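Local coordinates for protein titin,Decorin,Titin (Homo sapiens, PDB 6SDB) that is an engineered titin Z1Z2 immunoglobulin pair carrying an exogenous decorin peptide, probably a building block for self-assembling protein scaffolds, at residues E170-Y175 with L192-E197. Sequence-based numbering, arbitrary orientation.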
loop_
_atom_site.group_PDB
_atom_site.type_symbol
_atom_site.label_atom_id
_atom_site.label_comp_id
_atom_site.label_asym_id
_atom_site.label_seq_id
_atom_site.Cartn_x
_atom_site.Cartn_y
_atom_site.Cartn_z
ATOM N N GLU A 170 -36.314 -11.680 -0.973
ATOM C CA GLU A 170 -35.429 -12.830 -0.806
ATOM C C GLU A 170 -34.045 -12.432 -0.313
ATOM O O GLU A 170 -33.287 -13.295 0.150
ATOM C CB GLU A 170 -35.310 -13.601 -2.125
ATOM C CG GLU A 170 -35.377 -12.717 -3.368
ATOM C CD GLU A 170 -34.849 -13.397 -4.634
ATOM O OE1 GLU A 170 -33.717 -13.948 -4.602
ATOM O OE2 GLU A 170 -35.568 -13.353 -5.669
ATOM N N ASP A 171 -33.680 -11.161 -0.442
ATOM C CA ASP A 171 -32.374 -10.679 -0.023
ATOM C C ASP A 171 -32.315 -10.304 1.448
ATOM O O ASP A 171 -31.231 -10.003 1.950
ATOM C CB ASP A 171 -31.958 -9.497 -0.901
ATOM C CG ASP A 171 -31.810 -9.902 -2.346
ATOM O OD1 ASP A 171 -32.000 -9.062 -3.258
ATOM O OD2 ASP A 171 -31.519 -11.096 -2.559
ATOM N N SER A 172 -33.440 -10.311 2.147
ATOM C CA SER A 172 -33.430 -9.941 3.552
ATOM C C SER A 172 -32.604 -10.931 4.364
ATOM O O SER A 172 -32.522 -12.122 4.049
ATOM C CB SER A 172 -34.863 -9.881 4.089
ATOM O OG SER A 172 -35.649 -8.983 3.321
ATOM N N GLY A 173 -31.996 -10.442 5.428
ATOM C CA GLY A 173 -31.306 -11.331 6.332
ATOM C C GLY A 173 -30.250 -10.576 7.108
ATOM O O GLY A 173 -30.165 -9.344 7.052
ATOM N N THR A 174 -29.454 -11.356 7.835
ATOM C CA THR A 174 -28.359 -10.837 8.645
ATOM C C THR A 174 -27.108 -10.828 7.781
ATOM O O THR A 174 -26.476 -11.871 7.569
ATOM C CB THR A 174 -28.145 -11.697 9.886
ATOM O OG1 THR A 174 -29.374 -11.886 10.609
ATOM C CG2 THR A 174 -27.131 -11.047 10.782
ATOM N N TYR A 175 -26.705 -9.647 7.329
ATOM C CA TYR A 175 -25.453 -9.540 6.598
ATOM C C TYR A 175 -24.293 -9.332 7.568
ATOM O O TYR A 175 -24.453 -8.772 8.655
ATOM C CB TYR A 175 -25.506 -8.399 5.589
ATOM C CG TYR A 175 -26.353 -8.739 4.405
ATOM C CD1 TYR A 175 -27.740 -8.824 4.525
ATOM C CD2 TYR A 175 -25.779 -9.001 3.168
ATOM C CE1 TYR A 175 -28.538 -9.136 3.441
ATOM C CE2 TYR A 175 -26.569 -9.323 2.073
ATOM C CZ TYR A 175 -27.950 -9.390 2.217
ATOM O OH TYR A 175 -28.745 -9.708 1.141
ATOM N N LEU A 192 -30.700 -6.506 7.068
ATOM C CA LEU A 192 -31.280 -5.858 5.906
ATOM C C LEU A 192 -32.696 -6.380 5.714
ATOM O O LEU A 192 -32.900 -7.589 5.558
ATOM C CB LEU A 192 -30.444 -6.114 4.654
ATOM C CG LEU A 192 -31.093 -5.601 3.362
ATOM C CD1 LEU A 192 -30.990 -4.087 3.297
ATOM C CD2 LEU A 192 -30.470 -6.237 2.129
ATOM N N LEU A 193 -33.669 -5.474 5.708
ATOM C CA LEU A 193 -35.056 -5.814 5.417
ATOM C C LEU A 193 -35.525 -5.002 4.228
ATOM O O LEU A 193 -35.409 -3.773 4.233
ATOM C CB LEU A 193 -35.968 -5.515 6.599
ATOM C CG LEU A 193 -35.437 -6.042 7.911
ATOM C CD1 LEU A 193 -35.890 -5.124 9.029
ATOM C CD2 LEU A 193 -35.947 -7.456 8.085
ATOM N N VAL A 194 -36.107 -5.677 3.244
ATOM C CA VAL A 194 -36.599 -5.031 2.035
ATOM C C VAL A 194 -38.086 -5.349 1.927
ATOM O O VAL A 194 -38.482 -6.521 1.926
ATOM C CB VAL A 194 -35.789 -5.477 0.798
ATOM C CG1 VAL A 194 -34.287 -5.251 1.036
ATOM C CG2 VAL A 194 -35.929 -6.889 0.593
ATOM N N GLN A 195 -38.911 -4.313 1.897
ATOM C CA GLN A 195 -40.349 -4.519 1.939
ATOM C C GLN A 195 -40.930 -4.845 0.557
ATOM O O GLN A 195 -40.449 -4.349 -0.462
ATOM C CB GLN A 195 -41.002 -3.279 2.524
ATOM C CG GLN A 195 -42.454 -3.497 2.877
ATOM C CD GLN A 195 -43.059 -2.289 3.556
ATOM O OE1 GLN A 195 -42.358 -1.326 3.917
ATOM N NE2 GLN A 195 -44.382 -2.285 3.642
ATOM N N GLY A 196 -41.990 -5.680 0.533
ATOM C CA GLY A 196 -42.604 -6.171 -0.702
ATOM C C GLY A 196 -43.469 -5.249 -1.556
ATOM O O GLY A 196 -42.998 -4.218 -2.040
ATOM N N GLU A 197 -44.729 -5.654 -1.798
ATOM C CA GLU A 197 -45.752 -4.868 -2.559
ATOM C C GLU A 197 -46.560 -3.931 -1.629
ATOM O O GLU A 197 -47.075 -2.911 -2.081
ATOM C CB GLU A 197 -46.743 -5.806 -3.297
ATOM C CG GLU A 197 -47.845 -6.273 -2.335
ATOM C CD GLU A 197 -47.351 -7.367 -1.413
ATOM O OE1 GLU A 197 -48.095 -7.776 -0.491
ATOM O OE2 GLU A 197 -46.210 -7.828 -1.630
#
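A tyrosine corner meets the end of the last strand here, in the second immunoglobulin domain of the titin portion. G173 and L192 form an antiparallel hydrogen-bonded pair that joins the start of strand 173-181 to the far end of its hairpin partner, strand 184-195. L192 N donates to G173 O at 2.9 Å, an almost straight bond. G173 N returns a bond to L192 O at 3.0 Å.

Before G173 the chain leaves the sheet, and a side chain takes over the pairing. V194 N gives a weak hydrogen bond to S172 OG (3.3 Å). The S172 hydroxyl also bonds P169 O, so it links strand 184-195 to the turn. V194 CG2 lies 3.5 Å from the same S172 OG.

On the inner side, L192 lies against the Y175 ring. With CG anti to the backbone N (chi1 173°), the L192 side chain brings CD2 to Y175 CE1 at 3.7 Å, while L192 CB sits 3.8 Å from the same ring atom. The side chains meet at a slant. L192 CD2 also approaches D171 O (3.8 Å).

Y175 OH donates to D171 O at 2.6 Å. It meets a lone pair in the carbonyl plane, with a C=O...donor angle of 137°. This bond fixes the ring's outer end. I164 touches D171, Y175 and L192 from strand 159-164 of the facing sheet. D171 OD1 bonds Y168 N within the turn.

The Y175 hydroxyl on the carbonyl four residues earlier, within a D-x-G-x-Y sequence, makes the tyrosine corner typical of immunoglobulin-fold beta sandwiches, here an I-set domain.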